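Local coordinates for acid phosphatase (Mycobacterium tuberculosis, PDB 2A6P), which removes phosphate from a broad range of phosphate monoesters and can serve as a fructose-1,6-bisphosphatase in gluconeogenesis, at residues R12-H18 with D146-H152; I63-R67 with L87-W91; A131-V135 with A158-W163; T178-I183 with V195-H201. One frame throughout, in Å; residues are numbered along the deposited sequence.

Contact 1: residues R12-H18 with D146-H152. With SO4 (sulfate ion), chain C.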
loop_
_atom_site.group_PDB
_atom_site.type_symbol
_atom_site.label_atom_id
_atom_site.label_comp_id
_atom_site.label_asym_id
_atom_site.label_seq_id
_atom_site.Cartn_x
_atom_site.Cartn_y
_atom_site.Cartn_z
ATOM N N ARG A 12 13.795 0.129 7.803
ATOM C CA ARG A 12 12.657 0.628 7.031
ATOM C C ARG A 12 12.607 2.139 6.813
ATOM O O ARG A 12 13.163 2.916 7.585
ATOM C CB ARG A 12 11.348 0.234 7.724
ATOM C CG ARG A 12 11.102 -1.243 7.897
ATOM C CD ARG A 12 10.006 -1.472 8.936
ATOM N NE ARG A 12 10.397 -0.938 10.242
ATOM C CZ ARG A 12 9.634 -0.955 11.334
ATOM N NH1 ARG A 12 8.414 -1.484 11.299
ATOM N NH2 ARG A 12 10.097 -0.436 12.468
ATOM N N LEU A 13 11.905 2.540 5.757
ATOM C CA LEU A 13 11.709 3.954 5.434
ATOM C C LEU A 13 10.222 4.243 5.666
ATOM O O LEU A 13 9.367 3.681 4.980
ATOM C CB LEU A 13 12.065 4.236 3.967
ATOM C CG LEU A 13 11.582 5.573 3.377
ATOM C CD1 LEU A 13 12.173 6.746 4.157
ATOM C CD2 LEU A 13 11.968 5.656 1.916
ATOM N N LEU A 14 9.904 5.081 6.645
ATOM C CA LEU A 14 8.500 5.391 6.891
ATOM C C LEU A 14 8.233 6.799 6.393
ATOM O O LEU A 14 9.120 7.651 6.422
ATOM C CB LEU A 14 8.146 5.326 8.382
ATOM C CG LEU A 14 8.730 4.339 9.405
ATOM C CD1 LEU A 14 7.600 3.918 10.334
ATOM C CD2 LEU A 14 9.350 3.131 8.753
ATOM N N LEU A 15 7.017 7.038 5.918
ATOM C CA LEU A 15 6.638 8.362 5.448
ATOM C C LEU A 15 5.353 8.757 6.146
ATOM O O LEU A 15 4.437 7.950 6.264
ATOM C CB LEU A 15 6.416 8.377 3.934
ATOM C CG LEU A 15 7.633 7.991 3.097
ATOM C CD1 LEU A 15 7.708 6.471 2.943
ATOM C CD2 LEU A 15 7.515 8.651 1.750
ATOM N N LEU A 16 5.292 9.998 6.614
ATOM C CA LEU A 16 4.104 10.502 7.297
ATOM C C LEU A 16 3.617 11.786 6.633
ATOM O O LEU A 16 4.383 12.760 6.525
ATOM C CB LEU A 16 4.422 10.799 8.769
ATOM C CG LEU A 16 3.318 11.556 9.533
ATOM C CD1 LEU A 16 2.072 10.673 9.638
ATOM C CD2 LEU A 16 3.792 11.974 10.924
ATOM N N ARG A 17 2.363 11.794 6.181
ATOM C CA ARG A 17 1.807 13.001 5.572
ATOM C C ARG A 17 1.308 13.888 6.715
ATOM O O ARG A 17 0.819 13.383 7.723
ATOM C CB ARG A 17 0.621 12.682 4.641
ATOM C CG ARG A 17 -0.001 13.950 4.024
ATOM C CD ARG A 17 -1.161 13.646 3.091
ATOM N NE ARG A 17 -1.713 14.863 2.484
ATOM C CZ ARG A 17 -2.866 14.906 1.818
ATOM N NH1 ARG A 17 -3.590 13.805 1.671
ATOM N NH2 ARG A 17 -3.314 16.049 1.321
ATOM N N HIS A 18 1.431 15.201 6.565
ATOM C CA HIS A 18 0.963 16.113 7.598
ATOM C C HIS A 18 -0.568 16.040 7.738
ATOM O O HIS A 18 -1.270 15.508 6.871
ATOM C CB HIS A 18 1.384 17.541 7.256
ATOM C CG HIS A 18 0.800 18.054 5.981
ATOM N ND1 HIS A 18 -0.533 18.380 5.850
ATOM C CD2 HIS A 18 1.368 18.299 4.777
ATOM C CE1 HIS A 18 -0.760 18.804 4.619
ATOM N NE2 HIS A 18 0.377 18.766 3.948
ATOM N N ASP A 146 16.467 3.238 11.243
ATOM C CA ASP A 146 15.234 3.439 10.486
ATOM C C ASP A 146 15.140 4.916 10.102
ATOM O O ASP A 146 15.682 5.780 10.800
ATOM C CB ASP A 146 14.002 3.052 11.316
ATOM C CG ASP A 146 13.823 1.540 11.436
ATOM O OD1 ASP A 146 14.184 0.810 10.486
ATOM O OD2 ASP A 146 13.301 1.081 12.476
ATOM N N VAL A 147 14.451 5.200 8.995
ATOM C CA VAL A 147 14.282 6.576 8.497
ATOM C C VAL A 147 12.810 7.010 8.430
ATOM O O VAL A 147 11.952 6.248 7.989
ATOM C CB VAL A 147 14.908 6.731 7.075
ATOM C CG1 VAL A 147 14.611 8.116 6.513
ATOM C CG2 VAL A 147 16.415 6.496 7.141
ATOM N N LEU A 148 12.527 8.238 8.868
ATOM C CA LEU A 148 11.165 8.770 8.838
ATOM C C LEU A 148 11.068 10.125 8.129
ATOM O O LEU A 148 11.694 11.104 8.543
ATOM C CB LEU A 148 10.604 8.901 10.263
ATOM C CG LEU A 148 9.253 9.628 10.405
ATOM C CD1 LEU A 148 8.189 8.921 9.602
ATOM C CD2 LEU A 148 8.847 9.684 11.862
ATOM N N PHE A 149 10.285 10.169 7.056
ATOM C CA PHE A 149 10.084 11.404 6.313
ATOM C C PHE A 149 8.739 11.978 6.707
ATOM O O PHE A 149 7.725 11.272 6.637
ATOM C CB PHE A 149 10.025 11.160 4.793
ATOM C CG PHE A 149 11.348 10.833 4.138
ATOM C CD1 PHE A 149 12.558 10.992 4.811
ATOM C CD2 PHE A 149 11.374 10.415 2.807
ATOM C CE1 PHE A 149 13.784 10.738 4.160
ATOM C CE2 PHE A 149 12.583 10.160 2.150
ATOM C CZ PHE A 149 13.794 10.323 2.828
ATOM N N VAL A 150 8.711 13.242 7.123
ATOM C CA VAL A 150 7.438 13.900 7.434
ATOM C C VAL A 150 7.313 14.836 6.232
ATOM O O VAL A 150 8.055 15.815 6.123
ATOM C CB VAL A 150 7.514 14.693 8.731
ATOM C CG1 VAL A 150 6.165 15.401 8.998
ATOM C CG2 VAL A 150 7.894 13.752 9.870
ATOM N N SER A 151 6.387 14.522 5.328
ATOM C CA SER A 151 6.260 15.276 4.086
ATOM C C SER A 151 4.820 15.518 3.603
ATOM O O SER A 151 3.910 15.685 4.419
ATOM C CB SER A 151 7.102 14.539 3.019
ATOM O OG SER A 151 7.081 15.152 1.742
ATOM N N HIS A 152 4.625 15.544 2.282
ATOM C CA HIS A 152 3.308 15.792 1.696
ATOM C C HIS A 152 2.729 14.655 0.841
ATOM O O HIS A 152 3.414 13.679 0.533
ATOM C CB HIS A 152 3.349 17.086 0.876
ATOM C CG HIS A 152 3.828 18.271 1.655
ATOM N ND1 HIS A 152 5.161 18.482 1.939
ATOM C CD2 HIS A 152 3.154 19.291 2.236
ATOM C CE1 HIS A 152 5.288 19.583 2.658
ATOM N NE2 HIS A 152 4.086 20.093 2.853
HETATM S S SO4 C . -2.469 19.936 1.515
HETATM O O1 SO4 C . -3.124 18.695 2.039
HETATM O O2 SO4 C . -2.805 21.079 2.514
HETATM O O3 SO4 C . -1.068 19.772 1.566
HETATM O O4 SO4 C . -3.206 20.252 0.322
HETATM O O HOH W 1 12.849 -1.590 11.362
#

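Contact 2: residues I63-R67 with L87-W91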
loop_
_atom_site.group_PDB
_atom_site.type_symbol
_atom_site.label_atom_id
_atom_site.label_comp_id
_atom_site.label_asym_id
_atom_site.label_seq_id
_atom_site.Cartn_x
_atom_site.Cartn_y
_atom_site.Cartn_z
ATOM N N ILE A 63 13.519 13.348 9.091
ATOM C CA ILE A 63 13.727 14.408 8.115
ATOM C C ILE A 63 12.350 15.017 7.859
ATOM O O ILE A 63 11.382 14.286 7.613
ATOM C CB ILE A 63 14.319 13.845 6.801
ATOM C CG1 ILE A 63 15.694 13.219 7.063
ATOM C CG2 ILE A 63 14.514 14.969 5.791
ATOM C CD1 ILE A 63 15.665 11.970 7.899
ATOM N N CYS A 64 12.260 16.343 7.898
ATOM C CA CYS A 64 10.972 17.023 7.747
ATOM C C CYS A 64 10.924 18.129 6.687
ATOM O O CYS A 64 11.915 18.806 6.445
ATOM C CB CYS A 64 10.569 17.611 9.117
ATOM S SG CYS A 64 8.884 18.296 9.286
ATOM N N SER A 65 9.759 18.303 6.065
ATOM C CA SER A 65 9.570 19.351 5.065
ATOM C C SER A 65 9.539 20.705 5.806
ATOM O O SER A 65 9.044 20.804 6.945
ATOM C CB SER A 65 8.259 19.138 4.317
ATOM O OG SER A 65 7.911 20.305 3.594
ATOM N N PRO A 66 10.047 21.764 5.167
ATOM C CA PRO A 66 10.092 23.107 5.763
ATOM C C PRO A 66 8.764 23.797 6.062
ATOM O O PRO A 66 8.727 24.737 6.850
ATOM C CB PRO A 66 10.920 23.905 4.749
ATOM C CG PRO A 66 11.760 22.848 4.073
ATOM C CD PRO A 66 10.765 21.741 3.885
ATOM N N ARG A 67 7.685 23.359 5.421
ATOM C CA ARG A 67 6.376 23.978 5.632
ATOM C C ARG A 67 6.003 23.900 7.100
ATOM O O ARG A 67 6.394 22.963 7.797
ATOM C CB ARG A 67 5.304 23.282 4.786
ATOM C CG ARG A 67 5.536 23.342 3.269
ATOM C CD ARG A 67 5.450 24.771 2.719
ATOM N NE ARG A 67 6.663 25.542 2.964
ATOM C CZ ARG A 67 7.830 25.321 2.361
ATOM N NH1 ARG A 67 7.960 24.351 1.460
ATOM N NH2 ARG A 67 8.883 26.070 2.668
ATOM N N LEU A 87 14.006 19.349 0.436
ATOM C CA LEU A 87 14.040 18.126 -0.359
ATOM C C LEU A 87 12.701 17.378 -0.239
ATOM O O LEU A 87 12.269 16.687 -1.171
ATOM C CB LEU A 87 15.176 17.210 0.114
ATOM C CG LEU A 87 15.302 15.908 -0.682
ATOM C CD1 LEU A 87 15.687 16.260 -2.114
ATOM C CD2 LEU A 87 16.342 14.978 -0.046
ATOM N N LEU A 88 12.055 17.518 0.915
ATOM C CA LEU A 88 10.786 16.843 1.153
ATOM C C LEU A 88 9.575 17.746 0.902
ATOM O O LEU A 88 8.446 17.377 1.237
ATOM C CB LEU A 88 10.729 16.316 2.595
ATOM C CG LEU A 88 11.821 15.362 3.096
ATOM C CD1 LEU A 88 11.396 14.774 4.445
ATOM C CD2 LEU A 88 12.047 14.241 2.102
ATOM N N ALA A 89 9.807 18.920 0.317
ATOM C CA ALA A 89 8.726 19.865 0.051
ATOM C C ALA A 89 7.707 19.291 -0.932
ATOM O O ALA A 89 8.028 18.412 -1.736
ATOM C CB ALA A 89 9.303 21.177 -0.487
ATOM N N GLU A 90 6.467 19.767 -0.865
ATOM C CA GLU A 90 5.456 19.259 -1.783
ATOM C C GLU A 90 5.796 19.656 -3.209
ATOM O O GLU A 90 6.660 20.499 -3.440
ATOM C CB GLU A 90 4.067 19.804 -1.424
ATOM C CG GLU A 90 2.944 19.324 -2.347
ATOM C CD GLU A 90 2.873 17.804 -2.454
ATOM O OE1 GLU A 90 3.803 17.177 -3.014
ATOM O OE2 GLU A 90 1.876 17.237 -1.965
ATOM N N TRP A 91 5.118 19.027 -4.160
ATOM C CA TRP A 91 5.298 19.319 -5.573
ATOM C C TRP A 91 5.017 20.810 -5.747
ATOM O O TRP A 91 4.012 21.297 -5.252
ATOM C CB TRP A 91 4.272 18.515 -6.388
ATOM C CG TRP A 91 4.575 18.366 -7.848
ATOM C CD1 TRP A 91 4.876 19.361 -8.734
ATOM C CD2 TRP A 91 4.581 17.139 -8.602
ATOM N NE1 TRP A 91 5.072 18.832 -9.987
ATOM C CE2 TRP A 91 4.898 17.473 -9.937
ATOM C CE3 TRP A 91 4.350 15.791 -8.275
ATOM C CZ2 TRP A 91 4.992 16.505 -10.954
ATOM C CZ3 TRP A 91 4.443 14.824 -9.289
ATOM C CH2 TRP A 91 4.763 15.190 -10.610
HETATM O O HOH W 2 6.019 22.323 -0.015
#

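Contact 3: residues A131-V135 with A158-W163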
loop_
_atom_site.group_PDB
_atom_site.type_symbol
_atom_site.label_atom_id
_atom_site.label_comp_id
_atom_site.label_asym_id
_atom_site.label_seq_id
_atom_site.Cartn_x
_atom_site.Cartn_y
_atom_site.Cartn_z
ATOM N N ALA A 131 12.747 12.989 -5.947
ATOM C CA ALA A 131 12.300 11.759 -5.303
ATOM C C ALA A 131 13.456 10.770 -5.187
ATOM O O ALA A 131 13.661 10.170 -4.132
ATOM C CB ALA A 131 11.162 11.143 -6.097
ATOM N N ASP A 132 14.212 10.595 -6.264
ATOM C CA ASP A 132 15.342 9.667 -6.227
ATOM C C ASP A 132 16.406 10.107 -5.222
ATOM O O ASP A 132 16.976 9.274 -4.513
ATOM C CB ASP A 132 15.970 9.508 -7.618
ATOM C CG ASP A 132 15.080 8.713 -8.575
ATOM O OD1 ASP A 132 14.466 7.719 -8.123
ATOM O OD2 ASP A 132 15.002 9.071 -9.775
ATOM N N SER A 133 16.677 11.407 -5.153
ATOM C CA SER A 133 17.671 11.895 -4.198
ATOM C C SER A 133 17.202 11.549 -2.780
ATOM O O SER A 133 18.008 11.160 -1.922
ATOM C CB SER A 133 17.862 13.420 -4.327
ATOM O OG SER A 133 18.396 13.794 -5.594
ATOM N N ALA A 134 15.894 11.686 -2.545
ATOM C CA ALA A 134 15.309 11.389 -1.240
ATOM C C ALA A 134 15.493 9.913 -0.895
ATOM O O ALA A 134 15.828 9.575 0.239
ATOM C CB ALA A 134 13.815 11.756 -1.226
ATOM N N VAL A 135 15.269 9.040 -1.870
ATOM C CA VAL A 135 15.448 7.607 -1.656
ATOM C C VAL A 135 16.932 7.321 -1.347
ATOM O O VAL A 135 17.257 6.509 -0.470
ATOM C CB VAL A 135 15.018 6.806 -2.901
ATOM C CG1 VAL A 135 15.443 5.341 -2.760
ATOM C CG2 VAL A 135 13.504 6.909 -3.082
ATOM N N ALA A 158 5.599 10.071 -4.467
ATOM C CA ALA A 158 6.699 10.104 -5.418
ATOM C C ALA A 158 7.817 9.252 -4.851
ATOM O O ALA A 158 8.399 8.422 -5.553
ATOM C CB ALA A 158 7.191 11.541 -5.618
ATOM N N VAL A 159 8.133 9.476 -3.581
ATOM C CA VAL A 159 9.188 8.703 -2.939
ATOM C C VAL A 159 8.854 7.214 -2.960
ATOM O O VAL A 159 9.695 6.390 -3.303
ATOM C CB VAL A 159 9.405 9.151 -1.494
ATOM C CG1 VAL A 159 10.401 8.220 -0.799
ATOM C CG2 VAL A 159 9.923 10.596 -1.491
ATOM N N ILE A 160 7.618 6.876 -2.613
ATOM C CA ILE A 160 7.178 5.475 -2.609
ATOM C C ILE A 160 7.277 4.856 -4.000
ATOM O O ILE A 160 7.797 3.745 -4.156
ATOM C CB ILE A 160 5.723 5.355 -2.113
ATOM C CG1 ILE A 160 5.649 5.745 -0.633
ATOM C CG2 ILE A 160 5.201 3.946 -2.341
ATOM C CD1 ILE A 160 4.249 5.825 -0.113
ATOM N N THR A 161 6.766 5.572 -5.002
ATOM C CA THR A 161 6.803 5.088 -6.380
ATOM C C THR A 161 8.232 4.798 -6.817
ATOM O O THR A 161 8.485 3.825 -7.519
ATOM C CB THR A 161 6.192 6.116 -7.351
ATOM O OG1 THR A 161 4.829 6.362 -6.989
ATOM C CG2 THR A 161 6.232 5.599 -8.775
ATOM N N ARG A 162 9.165 5.648 -6.397
ATOM C CA ARG A 162 10.568 5.479 -6.752
ATOM C C ARG A 162 11.225 4.395 -5.913
ATOM O O ARG A 162 12.119 3.688 -6.389
ATOM C CB ARG A 162 11.312 6.808 -6.597
ATOM C CG ARG A 162 10.774 7.907 -7.519
ATOM C CD ARG A 162 10.792 7.446 -8.971
ATOM N NE ARG A 162 12.154 7.173 -9.424
ATOM C CZ ARG A 162 12.454 6.520 -10.541
ATOM N NH1 ARG A 162 11.486 6.059 -11.326
ATOM N NH2 ARG A 162 13.724 6.339 -10.877
ATOM N N TRP A 163 10.791 4.265 -4.663
ATOM C CA TRP A 163 11.342 3.228 -3.801
ATOM C C TRP A 163 11.134 1.880 -4.486
ATOM O O TRP A 163 12.039 1.039 -4.515
ATOM C CB TRP A 163 10.651 3.210 -2.431
ATOM C CG TRP A 163 11.142 2.096 -1.554
ATOM C CD1 TRP A 163 10.581 0.860 -1.406
ATOM C CD2 TRP A 163 12.331 2.096 -0.747
ATOM N NE1 TRP A 163 11.343 0.087 -0.555
ATOM C CE2 TRP A 163 12.423 0.819 -0.137
ATOM C CE3 TRP A 163 13.331 3.048 -0.481
ATOM C CZ2 TRP A 163 13.471 0.473 0.725
ATOM C CZ3 TRP A 163 14.376 2.703 0.377
ATOM C CH2 TRP A 163 14.434 1.421 0.969
#

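Contact 4: residues T178-I183 with V195-H201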
loop_
_atom_site.group_PDB
_atom_site.type_symbol
_atom_site.label_atom_id
_atom_site.label_comp_id
_atom_site.label_asym_id
_atom_site.label_seq_id
_atom_site.Cartn_x
_atom_site.Cartn_y
_atom_site.Cartn_z
ATOM N N THR A 178 -4.300 12.540 4.598
ATOM C CA THR A 178 -3.696 13.369 5.639
ATOM C C THR A 178 -3.449 12.580 6.911
ATOM O O THR A 178 -4.309 11.841 7.378
ATOM C CB THR A 178 -4.584 14.572 5.992
ATOM O OG1 THR A 178 -5.846 14.104 6.475
ATOM C CG2 THR A 178 -4.804 15.452 4.773
ATOM N N ALA A 179 -2.262 12.757 7.475
ATOM C CA ALA A 179 -1.866 12.070 8.700
ATOM C C ALA A 179 -1.769 10.563 8.523
ATOM O O ALA A 179 -1.914 9.818 9.490
ATOM C CB ALA A 179 -2.842 12.400 9.834
ATOM N N SER A 180 -1.525 10.111 7.296
ATOM C CA SER A 180 -1.388 8.679 7.035
ATOM C C SER A 180 0.092 8.281 6.927
ATOM O O SER A 180 0.960 9.108 6.615
ATOM C CB SER A 180 -2.124 8.300 5.751
ATOM O OG SER A 180 -1.481 8.832 4.608
ATOM N N ILE A 181 0.362 7.007 7.182
ATOM C CA ILE A 181 1.711 6.457 7.149
ATOM C C ILE A 181 1.890 5.362 6.087
ATOM O O ILE A 181 1.031 4.493 5.919
ATOM C CB ILE A 181 2.085 5.859 8.545
ATOM C CG1 ILE A 181 2.037 6.958 9.621
ATOM C CG2 ILE A 181 3.460 5.186 8.495
ATOM C CD1 ILE A 181 2.176 6.419 11.039
ATOM N N GLY A 182 3.004 5.438 5.362
ATOM C CA GLY A 182 3.342 4.437 4.363
ATOM C C GLY A 182 4.687 3.892 4.821
ATOM O O GLY A 182 5.475 4.662 5.380
ATOM N N ILE A 183 4.955 2.594 4.625
ATOM C CA ILE A 183 6.222 1.993 5.061
ATOM C C ILE A 183 6.904 1.191 3.954
ATOM O O ILE A 183 6.313 0.289 3.369
ATOM C CB ILE A 183 6.016 1.066 6.290
ATOM C CG1 ILE A 183 5.427 1.870 7.455
ATOM C CG2 ILE A 183 7.329 0.413 6.683
ATOM C CD1 ILE A 183 5.185 1.078 8.685
ATOM N N VAL A 195 3.527 -1.117 3.927
ATOM C CA VAL A 195 2.296 -0.573 4.483
ATOM C C VAL A 195 1.897 0.727 3.767
ATOM O O VAL A 195 2.751 1.519 3.370
ATOM C CB VAL A 195 2.456 -0.289 6.007
ATOM C CG1 VAL A 195 1.140 0.222 6.591
ATOM C CG2 VAL A 195 2.911 -1.567 6.747
ATOM N N LEU A 196 0.593 0.932 3.599
ATOM C CA LEU A 196 0.067 2.129 2.953
ATOM C C LEU A 196 -1.280 2.509 3.559
ATOM O O LEU A 196 -2.062 1.646 3.962
ATOM C CB LEU A 196 -0.111 1.911 1.442
ATOM C CG LEU A 196 -0.531 3.161 0.643
ATOM C CD1 LEU A 196 0.580 4.201 0.703
ATOM C CD2 LEU A 196 -0.834 2.805 -0.807
ATOM N N GLY A 197 -1.540 3.804 3.638
ATOM C CA GLY A 197 -2.804 4.259 4.172
ATOM C C GLY A 197 -3.045 3.927 5.631
ATOM O O GLY A 197 -4.206 3.818 6.065
ATOM N N LEU A 198 -1.967 3.759 6.394
ATOM C CA LEU A 198 -2.088 3.458 7.818
ATOM C C LEU A 198 -2.566 4.744 8.493
ATOM O O LEU A 198 -1.967 5.808 8.316
ATOM C CB LEU A 198 -0.729 3.059 8.403
ATOM C CG LEU A 198 -0.666 2.030 9.530
ATOM C CD1 LEU A 198 0.640 2.228 10.281
ATOM C CD2 LEU A 198 -1.841 2.181 10.480
ATOM N N THR A 199 -3.635 4.637 9.271
ATOM C CA THR A 199 -4.226 5.780 9.959
ATOM C C THR A 199 -4.493 5.491 11.435
ATOM O O THR A 199 -5.018 4.428 11.791
ATOM C CB THR A 199 -5.564 6.187 9.269
ATOM O OG1 THR A 199 -5.295 7.106 8.200
ATOM C CG2 THR A 199 -6.527 6.810 10.256
ATOM N N GLY A 200 -4.137 6.447 12.288
ATOM C CA GLY A 200 -4.360 6.287 13.715
ATOM C C GLY A 200 -5.568 7.079 14.197
ATOM O O GLY A 200 -5.838 7.125 15.396
ATOM N N HIS A 201 -6.299 7.691 13.263
ATOM C CA HIS A 201 -7.472 8.502 13.597
ATOM C C HIS A 201 -8.774 8.024 12.954
ATOM O O HIS A 201 -9.812 8.050 13.657
ATOM C CB HIS A 201 -7.236 9.965 13.201
ATOM C CG HIS A 201 -6.895 10.155 11.756
ATOM N ND1 HIS A 201 -5.628 9.943 11.257
ATOM C CD2 HIS A 201 -7.659 10.531 10.703
ATOM C CE1 HIS A 201 -5.626 10.182 9.957
ATOM N NE2 HIS A 201 -6.846 10.542 9.597
HETATM O O HOH W 3 -3.369 9.741 12.182
HETATM O O HOH W 4 -0.633 6.330 2.660
#

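Contact 1: residues R12-H18 with D146-H152
Residues 13-17 and 147-151 run side by side as parallel strands, with L13 paired to V147 and R17 to S151. Backbone bonds run from V147 N with R12 O to S151 N with L16 O, and a weak H18 N to S151 O bond ends the ladder. At the start, D146 takes the backbone N of R12 on OD1 at 2.8 Å. Its OD2 meets the edge of the R12 guanidinium in a long salt bridge, NH2 to OD2 3.5 Å, planes 59° apart. R12 NH2 also bonds L55 O, and D146 OD2 bonds D58 N. On the face of L13, L15 and F149, L13 has CG anti to the backbone N (chi1 165°), which carries CD1 over the centre of the F149 ring, 3.9 Å from its centroid. On the other face, L148 CD1 packs on L14 CB. At the C-terminal ends the H18 and H152 rings meet obliquely, planes 74° apart, with H152 CD2 at the H18 edge, 3.3 Å from H18 CD2. H18 NE2 bonds sulfate O3 weakly at 3.0 Å. H18 is the inferred phosphohistidine nucleophile, and H152 the likely transition-state stabiliser. Catalytic histidines at the ends of adjacent parallel strands are the hallmark of the histidine phosphatase fold.

Contact 2: residues I63-R67 with L87-W91
I63 makes the tightest apolar touch here, its CG2 methyl lying 3.4 Å from L88 CD1. That is closer than carbons usually pack. The two side chains cross at about a right angle. CG2 stands anti to the backbone N of I63, while the CG1 branch leads away from L88. The same L88 methyl also lies 3.2 Å from I63 O, so it fits against both the backbone and the side chain. C64 points away from the loop, and its side chain touches T70 and L71. S65 follows, with CB 3.6 Å from L88 O and OG 3.7 Å from A89 CA. L88 O takes its hydrogen bond from S151 OG. R67 ends the segment. Its chain bends at chi2 (-66°) and chi3 (79°), and the guanidinium edge comes up to A89 CB, with NH1 4.0 Å away. NH1 also bonds water 2, which accepts a bond from E90 N as well and so bridges the segments. R67 NE forms a salt bridge with E34. S65 and R67 also touch H152, the likely transition-state stabiliser. E90, the proton donor/acceptor by similarity, uses OE1 for F155 N and OE2 for H154 N. The contact joins the end of strand 61-64 to the loop after strand 83-84. Strand 147-151 flanks it through F149 and V150, helix 68-76 begins just after R67, and helix 124-141 packs on L87 and W91.

Contact 3: residues A131-V135 with A158-W163
D132 and R162 form the polar link between residues 131-135 and 158-163. R162 NE gives a nearly straight bond to D132 OD1, 2.7 Å long with an angle of 164° at the hydrogen. OD1 lies in the guanidinium plane, at its edge. The donor comes to it from the syn side, but somewhat out of the carboxylate plane. The carboxylate is turned 67° from the guanidinium. R162 NH2 adds two weak bonds, to OD1 and OD2 of D132, both 3.2 Å. Bends at chi2 and chi3 of R162 fold its chain so that NE faces the acid. R162 NH1 has a weak bond to L166 O.

The rest of the contact is apolar. A131 CB packs on the aliphatic part of R162, with CG 3.6 Å away, and also meets A158 CB at 4.0 Å. V135 divides its two methyls. CG2 lies 4.1 Å from V159 CG1, the two side chains passing each other in antiparallel fashion, and CG1 lies 3.9 Å from CE3 of the W163 indole. A134 CB touches V159 CG2. W163 has its polar end elsewhere: NE1 bonds G185 O.

The segments cross at -70° with their axes 8.7 Å apart. They belong to helices 124-141 and 153-163, which cover one face of the sheet. V159 rests on L13 and L15 of strand 13-17, W163 on L13, and I160 on L193 and L196 of strand 190-199.

Contact 4: residues T178-I183 with V195-H201
I181 and L198 form an antiparallel hydrogen-bonded pair, both of their backbone N-H groups and carbonyls used between them. I181 N bonds L198 O at 2.9 Å and L198 N bonds I181 O at 3.1 Å, each donor in the carbonyl plane on a lone pair. I183 and V195 repeat the pattern: I183 N to V195 O is 2.8 Å, with the donor tilted 34° from the carbonyl plane, and V195 N to I183 O is 3.2 Å. The register shifts by one between these pairs, a beta bulge at L196 and G197. G197 has positive phi, and its N turns to water 4, which it reaches at 2.9 Å. That water donates in turn to S180 OG. A chi1 of 69° sets this hydroxyl between its own backbone N and carbonyl carbon, where it meets both water 4 and its stronger partner, P177 O.

Near the chain end, water 3 donates to A179 O and accepts weakly from G200 N. The H201 ring stands beside A179, CE1 to CB 3.6 Å. The T199 CG2 methyl lies over one ring face.

Among the apolar groups, I183 and V195 run alongside each other in the same direction, with CB atoms 3.8 Å apart. I181 CB and L198 CB are 4.0 Å apart.

The contact is part of the hairpin of strands 180-187 and 190-199. Strand 13-17 pairs with its inner strand, through R17 with S180 and L15 with G182. Helix 39-53 packs on A179, I181 and H201. L196 bonds and packs on the second subunit, touching L196 there.

Contacts 1, 2 and 4 all reach the central sheet, whereas contact 3 joins two helices packed on it. Contacts 1, 2 and 3 are buried; contact 4 is partly buried and lies at the outer strand, where the second subunit adjoins. Contact 1 touches each of the others, and so does contact 3. V150 N of contact 1 probably bonds I63 O of contact 2, its H18 O probably takes A179 N of contact 4, and its F149 CZ packs near A134 O of contact 3. The chemistry differs. Backbone ladders dominate contacts 1 and 4, parallel in one and antiparallel in the other. Contact 2 relies on packing and a water bridge, and contact 3 on methyls and a salt bridge. Contacts 1 and 2 together supply H18, H152 and E90.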